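Local coordinates for protein beta-1,4-galactanase (Thielavia heterothallica, PDB 1HJS) that hydrolyses (1->4)-beta-D-galactosidic linkages in type I arabinogalactans, as a family 53 glycoside hydrolase of clan GH-A, at residues Q46-N51 against Y110-D115; Y57-N62 against N118-A123; F213-S218 against T274-N279; N247-C252 against Y257-D262. One frame throughout, in Å; residues are numbered along the deposited sequence.

Contact 1 of 4, residues Q46-N51 against Y110-D115; sequences QRVWVN and YNYTLD. With NAG (2-acetamido-2-deoxy-beta-D-glucopyranose), chain E; SO4 (sulfate ion), chain F.
Tyr112 lays its ring against the CG2 methyl of Val50 in an off-centre CH-pi contact, with CG2 3.8 Å from Tyr112 CZ. Measured to the ring centroid, this methyl is 4.2 Å away and 29° off the ring normal. CG of Tyr112 stands anti to the backbone N (chi1 166°), which carries the ring away from its helix and brings OH to 3.6 Å from Val48 CG1. A valine suits both places: at Val50 a branch packs on the ring, at Val48 a methyl lies beside the phenol oxygen. This is the joint of a (beta/alpha)8 barrel between the end of the second strand, 43-48, and helix 102-122, which follows the third strand. Tyr112 OH meets two waters: one lies 2.8 Å from OH and donates to Val48 O, the other lies 2.6 Å from OH and donates over a longer distance to Trp49 O. A phenylalanine at Tyr112 would keep the ring packing but would probably leave both waters without their shared partner. Beside the ring, a sulfate, probably from the crystallisation liquor, places O1 at the ring edge 3.4 Å from Tyr112 CD1. Asn51 ND2 donates to sulfate O4 at 3.2 Å (157°), and Lys108 and Trp98 also bind the ion. One residue before Tyr112, Asn111 ND2 is covalently bonded to C1 of the N-linked glycan, within an Asn-X-Thr sequon completed by Thr113.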
# COMPACT_ATOMS: atom_id res chain seq x y z
N GLN A 46 -1.47 -2.79 -5.89
CA GLN A 46 -2.26 -2.04 -6.86
C GLN A 46 -3.44 -1.34 -6.21
O GLN A 46 -4.21 -1.96 -5.46
CB GLN A 46 -2.77 -2.99 -7.95
CG GLN A 46 -1.67 -3.80 -8.64
CD GLN A 46 -2.20 -4.77 -9.67
OE1 GLN A 46 -1.44 -5.55 -10.25
NE2 GLN A 46 -3.51 -4.73 -9.92
N ARG A 47 -3.60 -0.05 -6.48
CA ARG A 47 -4.72 0.70 -5.91
C ARG A 47 -5.96 0.50 -6.77
O ARG A 47 -5.89 0.54 -8.00
CB ARG A 47 -4.39 2.19 -5.81
CG ARG A 47 -3.86 2.83 -7.09
CD ARG A 47 -3.66 4.34 -6.91
NE ARG A 47 -2.90 4.92 -8.02
CZ ARG A 47 -1.58 4.89 -8.12
NH1 ARG A 47 -0.84 4.32 -7.18
NH2 ARG A 47 -0.98 5.41 -9.19
N VAL A 48 -7.09 0.28 -6.11
CA VAL A 48 -8.34 0.08 -6.82
C VAL A 48 -9.33 1.17 -6.46
O VAL A 48 -9.63 1.39 -5.28
CB VAL A 48 -8.98 -1.29 -6.46
CG1 VAL A 48 -10.31 -1.46 -7.19
CG2 VAL A 48 -8.02 -2.41 -6.81
N TRP A 49 -9.83 1.87 -7.47
CA TRP A 49 -10.81 2.92 -7.26
C TRP A 49 -12.15 2.39 -7.79
O TRP A 49 -12.18 1.56 -8.69
CB TRP A 49 -10.39 4.21 -7.99
CG TRP A 49 -9.16 4.84 -7.38
CD1 TRP A 49 -8.52 4.46 -6.23
CD2 TRP A 49 -8.44 5.98 -7.88
NE1 TRP A 49 -7.45 5.30 -5.98
CE2 TRP A 49 -7.38 6.23 -6.98
CE3 TRP A 49 -8.60 6.81 -9.00
CZ2 TRP A 49 -6.47 7.29 -7.17
CZ3 TRP A 49 -7.69 7.86 -9.18
CH2 TRP A 49 -6.64 8.08 -8.27
N VAL A 50 -13.24 2.87 -7.21
CA VAL A 50 -14.57 2.40 -7.58
C VAL A 50 -15.03 2.74 -8.99
O VAL A 50 -15.22 1.84 -9.82
CB VAL A 50 -15.61 2.89 -6.55
CG1 VAL A 50 -16.99 2.37 -6.91
CG2 VAL A 50 -15.20 2.42 -5.16
N ASN A 51 -15.23 4.03 -9.27
CA ASN A 51 -15.67 4.46 -10.59
C ASN A 51 -14.94 5.70 -11.10
O ASN A 51 -15.57 6.71 -11.42
CB ASN A 51 -17.17 4.75 -10.60
CG ASN A 51 -18.00 3.49 -10.73
OD1 ASN A 51 -17.91 2.79 -11.74
ND2 ASN A 51 -18.82 3.21 -9.72
N TYR A 110 -20.31 -4.02 1.36
CA TYR A 110 -20.22 -5.47 1.33
C TYR A 110 -20.43 -5.97 -0.10
O TYR A 110 -19.64 -6.77 -0.61
CB TYR A 110 -21.27 -6.08 2.27
CG TYR A 110 -21.43 -7.58 2.14
CD1 TYR A 110 -22.35 -8.11 1.24
CD2 TYR A 110 -20.67 -8.45 2.91
CE1 TYR A 110 -22.52 -9.50 1.11
CE2 TYR A 110 -20.82 -9.84 2.79
CZ TYR A 110 -21.75 -10.35 1.89
OH TYR A 110 -21.93 -11.71 1.76
N ASN A 111 -21.48 -5.48 -0.75
CA ASN A 111 -21.80 -5.86 -2.13
C ASN A 111 -20.64 -5.55 -3.07
O ASN A 111 -20.26 -6.38 -3.89
CB ASN A 111 -23.03 -5.11 -2.64
CG ASN A 111 -24.31 -5.55 -1.97
OD1 ASN A 111 -24.33 -6.54 -1.23
ND2 ASN A 111 -25.38 -4.81 -2.24
N TYR A 112 -20.11 -4.33 -2.96
CA TYR A 112 -19.01 -3.90 -3.81
C TYR A 112 -17.78 -4.79 -3.64
O TYR A 112 -17.17 -5.23 -4.62
CB TYR A 112 -18.62 -2.46 -3.50
CG TYR A 112 -17.28 -2.05 -4.09
CD1 TYR A 112 -17.17 -1.68 -5.43
CD2 TYR A 112 -16.11 -2.09 -3.32
CE1 TYR A 112 -15.93 -1.35 -5.99
CE2 TYR A 112 -14.87 -1.77 -3.87
CZ TYR A 112 -14.78 -1.40 -5.21
OH TYR A 112 -13.55 -1.08 -5.75
N THR A 113 -17.40 -5.03 -2.39
CA THR A 113 -16.23 -5.85 -2.10
C THR A 113 -16.45 -7.29 -2.56
O THR A 113 -15.57 -7.90 -3.17
CB THR A 113 -15.93 -5.83 -0.59
OG1 THR A 113 -15.75 -4.47 -0.17
CG2 THR A 113 -14.65 -6.61 -0.29
N LEU A 114 -17.62 -7.83 -2.26
CA LEU A 114 -17.95 -9.20 -2.67
C LEU A 114 -17.88 -9.31 -4.19
O LEU A 114 -17.27 -10.23 -4.73
CB LEU A 114 -19.35 -9.57 -2.19
CG LEU A 114 -19.92 -10.92 -2.65
CD1 LEU A 114 -19.02 -12.06 -2.20
CD2 LEU A 114 -21.32 -11.09 -2.08
N ASP A 115 -18.51 -8.36 -4.88
CA ASP A 115 -18.54 -8.33 -6.33
C ASP A 115 -17.13 -8.26 -6.92
O ASP A 115 -16.78 -9.03 -7.81
CB ASP A 115 -19.36 -7.14 -6.81
CG ASP A 115 -19.36 -7.00 -8.32
OD1 ASP A 115 -19.99 -7.85 -8.99
OD2 ASP A 115 -18.73 -6.05 -8.84
C1 NAG E . -26.72 -5.35 -2.08
C2 NAG E . -27.74 -4.22 -2.25
C3 NAG E . -29.16 -4.77 -2.14
C4 NAG E . -29.37 -5.95 -3.09
C5 NAG E . -28.27 -7.00 -2.87
C6 NAG E . -28.35 -8.14 -3.85
C7 NAG E . -27.21 -1.97 -1.57
C8 NAG E . -27.36 -0.90 -0.49
N2 NAG E . -27.51 -3.22 -1.23
O3 NAG E . -30.09 -3.74 -2.46
O4 NAG E . -30.64 -6.54 -2.84
O5 NAG E . -26.96 -6.39 -3.03
O6 NAG E . -27.65 -9.27 -3.38
O7 NAG E . -26.83 -1.65 -2.69
S SO4 F . -20.72 0.69 -7.97
O1 SO4 F . -19.92 -0.22 -6.89
O2 SO4 F . -22.08 0.19 -7.96
O3 SO4 F . -20.64 1.95 -7.64
O4 SO4 F . -20.09 0.33 -9.22
O HOH W 1 -12.06 0.69 -4.11
O HOH W 2 -13.55 -1.38 -8.33

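Contact 2 of 4, residues Y57-N62 against N118-A123; sequences YNLDYN and NKLQNA
Leu59 and Lys119, which meet across this contact, are both aliphatic where they touch, and the flat groups stand behind Leu59 on its own segment. The Tyr61 ring carries Tyr57 N on one face, 3.4 Å above its plane and offset toward the rim, while the Tyr57 ring pairs edge-to-face with Trp49 and makes a cation-pi contact with Arg47. The amide of Asn62 turns back to Asn58 at the N-cap position: ND2 donates to Asn58 O at 3.1 Å from well above the carbonyl plane (58° out). Asn62 N donates to the same oxygen, so two bonds grip it at the first turn of the helix. In the barrel, helices 59-71 and 102-122 are successive members of the outer layer, and they touch here through two leucines and a lysine. Leu59 CG sits anti to its own N (chi1 -164°), which presents both methyls to the neighbouring helix. CD2 lies 3.8 Å from Lys119 CD and 4.0 Å from Lys119 CB, crossing the extended lysine chain. CD1 approaches the buried Leu120 at CD2, 4.3 Å away. A lysine suits this exposed margin because its methylenes can pack on leucine while NZ salt-bridges Asp115, one turn back on the same helix. With only dispersion and water exclusion between the segments, the contact has little directional preference, and polar bonds of Asn62 and Lys119 stay on their own sides.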
# COMPACT_ATOMS: atom_id res chain seq x y z
N TYR A 57 -7.09 2.87 -12.73
CA TYR A 57 -7.17 2.23 -11.42
C TYR A 57 -8.53 1.61 -11.09
O TYR A 57 -8.77 1.24 -9.95
CB TYR A 57 -6.76 3.21 -10.32
CG TYR A 57 -5.53 4.01 -10.67
CD1 TYR A 57 -4.37 3.38 -11.15
CD2 TYR A 57 -5.52 5.40 -10.56
CE1 TYR A 57 -3.25 4.13 -11.52
CE2 TYR A 57 -4.40 6.15 -10.92
CZ TYR A 57 -3.27 5.51 -11.41
OH TYR A 57 -2.18 6.26 -11.79
N ASN A 58 -9.43 1.51 -12.08
CA ASN A 58 -10.72 0.89 -11.79
C ASN A 58 -10.48 -0.62 -11.81
O ASN A 58 -9.36 -1.05 -12.09
CB ASN A 58 -11.81 1.34 -12.78
CG ASN A 58 -11.62 0.84 -14.21
OD1 ASN A 58 -12.35 1.25 -15.11
ND2 ASN A 58 -10.66 -0.04 -14.42
N LEU A 59 -11.50 -1.42 -11.52
CA LEU A 59 -11.30 -2.87 -11.47
C LEU A 59 -10.78 -3.50 -12.77
O LEU A 59 -9.91 -4.37 -12.72
CB LEU A 59 -12.59 -3.57 -11.03
CG LEU A 59 -12.42 -5.02 -10.57
CD1 LEU A 59 -11.38 -5.11 -9.46
CD2 LEU A 59 -13.76 -5.56 -10.09
N ASP A 60 -11.29 -3.06 -13.91
CA ASP A 60 -10.82 -3.62 -15.18
C ASP A 60 -9.34 -3.35 -15.38
O ASP A 60 -8.59 -4.21 -15.82
CB ASP A 60 -11.60 -3.02 -16.36
CG ASP A 60 -13.01 -3.56 -16.47
OD1 ASP A 60 -13.25 -4.70 -16.01
OD2 ASP A 60 -13.87 -2.85 -17.01
N TYR A 61 -8.93 -2.12 -15.05
CA TYR A 61 -7.54 -1.71 -15.17
C TYR A 61 -6.68 -2.62 -14.31
O TYR A 61 -5.63 -3.10 -14.74
CB TYR A 61 -7.41 -0.25 -14.71
CG TYR A 61 -6.00 0.30 -14.69
CD1 TYR A 61 -5.12 0.01 -13.64
CD2 TYR A 61 -5.55 1.14 -15.71
CE1 TYR A 61 -3.83 0.54 -13.61
CE2 TYR A 61 -4.27 1.68 -15.69
CZ TYR A 61 -3.41 1.38 -14.64
OH TYR A 61 -2.13 1.90 -14.65
N ASN A 62 -7.14 -2.88 -13.09
CA ASN A 62 -6.42 -3.73 -12.16
C ASN A 62 -6.38 -5.20 -12.54
O ASN A 62 -5.39 -5.88 -12.29
CB ASN A 62 -7.01 -3.56 -10.76
CG ASN A 62 -6.41 -2.38 -10.04
OD1 ASN A 62 -5.28 -2.45 -9.56
ND2 ASN A 62 -7.15 -1.28 -9.97
N ASN A 118 -15.24 -11.53 -6.41
CA ASN A 118 -15.70 -12.57 -7.32
C ASN A 118 -15.19 -12.33 -8.74
O ASN A 118 -14.83 -13.28 -9.44
CB ASN A 118 -17.23 -12.65 -7.33
CG ASN A 118 -17.79 -13.20 -6.04
OD1 ASN A 118 -17.13 -13.97 -5.34
ND2 ASN A 118 -19.03 -12.83 -5.72
N LYS A 119 -15.16 -11.07 -9.16
CA LYS A 119 -14.68 -10.75 -10.50
C LYS A 119 -13.19 -11.05 -10.61
O LYS A 119 -12.72 -11.48 -11.66
CB LYS A 119 -14.96 -9.28 -10.83
CG LYS A 119 -16.44 -9.02 -11.07
CD LYS A 119 -16.73 -7.55 -11.36
CE LYS A 119 -18.21 -7.33 -11.61
NZ LYS A 119 -18.56 -5.88 -11.68
N LEU A 120 -12.46 -10.83 -9.52
CA LEU A 120 -11.03 -11.13 -9.52
C LEU A 120 -10.86 -12.64 -9.64
O LEU A 120 -10.07 -13.13 -10.46
CB LEU A 120 -10.39 -10.63 -8.22
CG LEU A 120 -10.17 -9.11 -8.16
CD1 LEU A 120 -9.88 -8.67 -6.73
CD2 LEU A 120 -9.03 -8.73 -9.09
N GLN A 121 -11.62 -13.38 -8.84
CA GLN A 121 -11.57 -14.84 -8.86
C GLN A 121 -11.88 -15.35 -10.27
O GLN A 121 -11.18 -16.22 -10.79
CB GLN A 121 -12.59 -15.40 -7.87
CG GLN A 121 -12.81 -16.92 -7.93
CD GLN A 121 -11.55 -17.72 -7.69
OE1 GLN A 121 -10.66 -17.31 -6.94
NE2 GLN A 121 -11.47 -18.90 -8.31
N ASN A 122 -12.92 -14.80 -10.88
CA ASN A 122 -13.33 -15.22 -12.22
C ASN A 122 -12.29 -14.92 -13.29
O ASN A 122 -12.31 -15.51 -14.37
CB ASN A 122 -14.66 -14.57 -12.60
CG ASN A 122 -15.81 -15.07 -11.74
OD1 ASN A 122 -15.71 -16.13 -11.12
ND2 ASN A 122 -16.91 -14.33 -11.73
N ALA A 123 -11.39 -13.99 -12.99
CA ALA A 123 -10.33 -13.62 -13.92
C ALA A 123 -9.06 -14.40 -13.58
O ALA A 123 -8.01 -14.16 -14.17
CB ALA A 123 -10.06 -12.12 -13.84

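Contact 3 of 4, residues F213-S218 against T274-N279; sequences FYPFYS and TTFITN
Both phenylalanines hold CG anti to their backbone N, Phe213 with chi1 -179° and Phe276 with chi1 180°, and this extends each ring from its own backbone toward the other segment. The fold is a (beta/alpha)8 barrel: residues 213-218 follow the sixth strand, 208-212, and Phe276 lies on helix 270-285, which leads to the last strand. The rings cross obliquely and touch at their far ends, where Phe213 CE2 comes 3.7 Å from Phe276 CZ. The same CZ also meets Pro215, whose CD lies 4.2 Å away. That CD atom is held between two aromatic residues, for it also stands 4.1 Å above the plane of the Phe216 ring, toward the rim. Phe216 in turn places CD1 over the centre of the Tyr217 ring, giving the loop a run of rings. Large apolar groups suit this buried seam because flat rings bridge the distance between loop and helix where the backbones stay well apart. Leu223 and Leu226 of helix 223-237 add to the wall round Phe213, and Phe276 stacks on Trp248. Next to Phe213, Tyr214 points away from the helix, and its OH is hydrogen-bonded to OE1 of Glu245, probably the catalytic nucleophile. On the helix itself, Thr278 OG1 donates to Thr274 O at 2.6 Å, approaching from the face of the carbonyl plane opposite to that used by Thr278 N.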
# COMPACT_ATOMS: atom_id res chain seq x y z
N PHE A 213 5.26 4.47 5.71
CA PHE A 213 6.43 4.99 6.40
C PHE A 213 7.26 5.78 5.41
O PHE A 213 7.96 5.21 4.57
CB PHE A 213 7.27 3.87 7.01
CG PHE A 213 8.48 4.36 7.75
CD1 PHE A 213 8.34 5.07 8.95
CD2 PHE A 213 9.76 4.16 7.25
CE1 PHE A 213 9.46 5.56 9.63
CE2 PHE A 213 10.89 4.65 7.92
CZ PHE A 213 10.73 5.35 9.11
N TYR A 214 7.18 7.11 5.52
CA TYR A 214 7.91 8.02 4.64
C TYR A 214 8.84 8.89 5.50
O TYR A 214 8.50 9.25 6.63
CB TYR A 214 6.93 8.91 3.88
CG TYR A 214 6.16 8.18 2.79
CD1 TYR A 214 6.78 7.82 1.60
CD2 TYR A 214 4.81 7.87 2.96
CE1 TYR A 214 6.07 7.17 0.59
CE2 TYR A 214 4.09 7.22 1.95
CZ TYR A 214 4.73 6.88 0.77
OH TYR A 214 4.03 6.26 -0.24
N PRO A 215 10.02 9.23 4.97
CA PRO A 215 10.97 10.05 5.73
C PRO A 215 10.87 11.55 5.52
O PRO A 215 11.52 12.31 6.24
CB PRO A 215 12.31 9.51 5.25
CG PRO A 215 12.04 9.34 3.76
CD PRO A 215 10.65 8.68 3.75
N PHE A 216 10.05 11.99 4.57
CA PHE A 216 9.97 13.41 4.25
C PHE A 216 8.69 14.19 4.57
O PHE A 216 8.42 15.21 3.94
CB PHE A 216 10.33 13.62 2.78
CG PHE A 216 9.78 12.56 1.87
CD1 PHE A 216 8.41 12.31 1.81
CD2 PHE A 216 10.63 11.80 1.08
CE1 PHE A 216 7.89 11.32 0.96
CE2 PHE A 216 10.12 10.81 0.23
CZ PHE A 216 8.75 10.57 0.17
N TYR A 217 7.91 13.72 5.54
CA TYR A 217 6.69 14.42 5.92
C TYR A 217 6.72 14.82 7.39
O TYR A 217 5.75 15.37 7.91
CB TYR A 217 5.46 13.53 5.67
CG TYR A 217 5.18 13.29 4.21
CD1 TYR A 217 5.03 14.36 3.32
CD2 TYR A 217 5.05 11.99 3.70
CE1 TYR A 217 4.77 14.14 1.97
CE2 TYR A 217 4.79 11.77 2.35
CZ TYR A 217 4.65 12.84 1.49
OH TYR A 217 4.40 12.62 0.16
N SER A 218 7.84 14.53 8.04
CA SER A 218 8.02 14.84 9.46
C SER A 218 9.32 14.22 9.97
O SER A 218 9.62 13.07 9.67
CB SER A 218 6.86 14.28 10.28
OG SER A 218 7.16 14.30 11.67
N THR A 274 19.08 2.07 -1.55
CA THR A 274 19.28 0.68 -1.16
C THR A 274 19.51 0.57 0.34
O THR A 274 19.03 -0.36 0.98
CB THR A 274 20.46 0.02 -1.91
OG1 THR A 274 21.70 0.54 -1.42
CG2 THR A 274 20.36 0.29 -3.39
N THR A 275 20.25 1.52 0.91
CA THR A 275 20.52 1.50 2.34
C THR A 275 19.24 1.71 3.14
O THR A 275 18.96 0.95 4.07
CB THR A 275 21.53 2.60 2.74
OG1 THR A 275 22.80 2.33 2.11
CG2 THR A 275 21.71 2.63 4.26
N PHE A 276 18.47 2.72 2.77
CA PHE A 276 17.22 3.01 3.47
C PHE A 276 16.24 1.84 3.36
O PHE A 276 15.69 1.39 4.37
CB PHE A 276 16.56 4.27 2.90
CG PHE A 276 15.26 4.62 3.57
CD1 PHE A 276 15.25 5.21 4.83
CD2 PHE A 276 14.04 4.37 2.94
CE1 PHE A 276 14.05 5.54 5.46
CE2 PHE A 276 12.83 4.69 3.56
CZ PHE A 276 12.83 5.28 4.82
N ILE A 277 16.01 1.37 2.14
CA ILE A 277 15.09 0.26 1.92
C ILE A 277 15.51 -0.98 2.71
O ILE A 277 14.69 -1.62 3.34
CB ILE A 277 14.99 -0.09 0.42
CG1 ILE A 277 14.39 1.10 -0.34
CG2 ILE A 277 14.13 -1.34 0.23
CD1 ILE A 277 14.40 0.95 -1.85
N THR A 278 16.80 -1.31 2.66
CA THR A 278 17.31 -2.47 3.37
C THR A 278 17.13 -2.30 4.88
O THR A 278 16.78 -3.25 5.58
CB THR A 278 18.81 -2.70 3.04
OG1 THR A 278 18.97 -2.91 1.63
CG2 THR A 278 19.34 -3.92 3.79
N ASN A 279 17.35 -1.09 5.37
CA ASN A 279 17.19 -0.82 6.80
C ASN A 279 15.73 -0.94 7.23
O ASN A 279 15.43 -1.55 8.25
CB ASN A 279 17.74 0.56 7.15
CG ASN A 279 19.25 0.60 7.16
OD1 ASN A 279 19.91 -0.43 7.00
ND2 ASN A 279 19.82 1.78 7.37

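Contact 4 of 4, residues N247-C252 against Y257-D262; sequences NWPISC and YSFPSD
The aromatic part of this contact is an offset edge-to-face pair in which Phe259 turns its edge to the face of Trp248, the planes at 84° and the centroids of the two six-membered rings 5.5 Å apart. Both residues belong to the long loop that joins the seventh strand of the (beta/alpha)8 barrel, 240-245, to helix 270-285, and the pair joins two parts of this loop, five residues apart at their nearest ends. Trp248 CG stands anti to the backbone N (chi1 -176°), which swings the benzo end of the indole over so that CH2 lies 3.7 Å from Phe259 CD2. The other indole face is taken by Phe276, and NE1 is satisfied by Pro267 O, so a tryptophan can be buried here without stranding its polar atom. Among the apolar contacts, Pro249 sets CG 4.1 Å from Phe259 CZ; its CD shares the indole face with Phe259, 3.5 Å above the plane and toward the rim. An alanine in place of Phe259 would remove the ring and is likely to open a gap between Trp248, Pro249 and Cys252. The backbone contributes hydrogen bonds that tie both Ile250 and Ser251 to Asp312, a classic beta bulge. The last kind of interaction is sulfur-aromatic, from the half-cystine that ties this loop to Cys310: Cys252 SG approaches the Phe259 ring obliquely and lies 4.3 Å from CE1.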
# COMPACT_ATOMS: atom_id res chain seq x y z
N ASN A 247 9.33 5.41 0.55
CA ASN A 247 10.12 6.05 -0.51
C ASN A 247 11.42 6.57 0.09
O ASN A 247 11.51 6.79 1.30
CB ASN A 247 9.41 7.30 -1.05
CG ASN A 247 8.41 7.03 -2.17
OD1 ASN A 247 7.71 7.94 -2.60
ND2 ASN A 247 8.36 5.79 -2.66
N TRP A 248 12.43 6.74 -0.76
CA TRP A 248 13.69 7.36 -0.38
C TRP A 248 14.13 8.08 -1.65
O TRP A 248 14.16 7.50 -2.73
CB TRP A 248 14.77 6.37 0.05
CG TRP A 248 15.99 7.14 0.50
CD1 TRP A 248 17.10 7.43 -0.24
CD2 TRP A 248 16.15 7.83 1.75
NE1 TRP A 248 17.95 8.25 0.47
CE2 TRP A 248 17.39 8.52 1.69
CE3 TRP A 248 15.37 7.95 2.91
CZ2 TRP A 248 17.86 9.30 2.75
CZ3 TRP A 248 15.84 8.73 3.96
CH2 TRP A 248 17.08 9.40 3.87
N PRO A 249 14.48 9.37 -1.53
CA PRO A 249 14.89 10.12 -2.71
C PRO A 249 16.29 9.94 -3.27
O PRO A 249 17.25 9.69 -2.54
CB PRO A 249 14.63 11.57 -2.29
CG PRO A 249 14.96 11.55 -0.84
CD PRO A 249 14.41 10.23 -0.33
N ILE A 250 16.38 10.06 -4.60
CA ILE A 250 17.67 10.01 -5.28
C ILE A 250 18.00 11.48 -5.50
O ILE A 250 19.09 11.83 -5.93
CB ILE A 250 17.61 9.25 -6.63
CG1 ILE A 250 16.52 9.83 -7.53
CG2 ILE A 250 17.38 7.77 -6.39
CD1 ILE A 250 16.47 9.16 -8.90
N SER A 251 17.04 12.34 -5.18
CA SER A 251 17.20 13.78 -5.30
C SER A 251 16.17 14.52 -4.46
O SER A 251 14.97 14.29 -4.59
CB SER A 251 17.08 14.22 -6.77
OG SER A 251 17.27 15.62 -6.89
N CYS A 252 16.63 15.39 -3.57
CA CYS A 252 15.74 16.16 -2.71
C CYS A 252 16.37 17.51 -2.37
O CYS A 252 16.71 17.77 -1.21
CB CYS A 252 15.43 15.42 -1.40
SG CYS A 252 13.99 16.20 -0.60
N TYR A 257 10.25 19.35 5.05
CA TYR A 257 10.49 19.00 6.45
C TYR A 257 11.90 18.47 6.62
O TYR A 257 12.50 17.94 5.68
CB TYR A 257 9.51 17.92 6.91
CG TYR A 257 8.05 18.28 6.76
CD1 TYR A 257 7.36 18.02 5.58
CD2 TYR A 257 7.36 18.91 7.81
CE1 TYR A 257 6.02 18.36 5.43
CE2 TYR A 257 6.02 19.26 7.67
CZ TYR A 257 5.36 18.98 6.48
OH TYR A 257 4.03 19.34 6.33
N SER A 258 12.43 18.61 7.83
CA SER A 258 13.76 18.10 8.13
C SER A 258 13.64 16.58 8.18
O SER A 258 12.61 16.05 8.61
CB SER A 258 14.25 18.64 9.48
OG SER A 258 14.22 20.06 9.49
N PHE A 259 14.67 15.87 7.73
CA PHE A 259 14.63 14.42 7.75
C PHE A 259 14.87 13.87 9.15
O PHE A 259 15.48 14.53 9.99
CB PHE A 259 15.67 13.86 6.77
CG PHE A 259 15.16 13.71 5.37
CD1 PHE A 259 14.62 14.80 4.69
CD2 PHE A 259 15.19 12.47 4.73
CE1 PHE A 259 14.12 14.65 3.39
CE2 PHE A 259 14.70 12.32 3.44
CZ PHE A 259 14.16 13.41 2.77
N PRO A 260 14.37 12.65 9.43
CA PRO A 260 14.55 12.03 10.75
C PRO A 260 16.03 11.92 11.09
O PRO A 260 16.86 11.66 10.22
CB PRO A 260 13.88 10.67 10.59
CG PRO A 260 12.80 10.95 9.58
CD PRO A 260 13.53 11.80 8.57
N SER A 261 16.35 12.12 12.36
CA SER A 261 17.74 12.07 12.82
C SER A 261 18.53 10.82 12.45
O SER A 261 19.70 10.93 12.08
CB SER A 261 17.80 12.28 14.34
OG SER A 261 17.12 11.25 15.03
N ASP A 262 17.92 9.64 12.54
CA ASP A 262 18.67 8.42 12.22
C ASP A 262 18.75 8.01 10.75
O ASP A 262 19.09 6.87 10.45
CB ASP A 262 18.18 7.22 13.06
CG ASP A 262 16.68 7.01 12.99
OD1 ASP A 262 16.05 7.47 12.02
OD2 ASP A 262 16.15 6.35 13.91

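Overall arrangement
The four contacts form two clusters on opposite sides of the barrel. Contacts 1 and 2 share helix 102-122, and their segments alternate along the chain; they touch through a probable hydrogen bond from Trp49 N to Tyr57 O. Both are only partly buried, and solvent enters their chemistry as bridging waters in contact 1 and a lysine margin in contact 2. Contacts 3 and 4 are buried, with centres 7 Å apart, contact 4 being nested inside the loop that contact 3 closes. They are mainly aromatic, and Trp248 joins them through Phe276. Contact 3 lies nearer the catalytic centre, whereas contact 4 packs within the outer loop beside a disulfide.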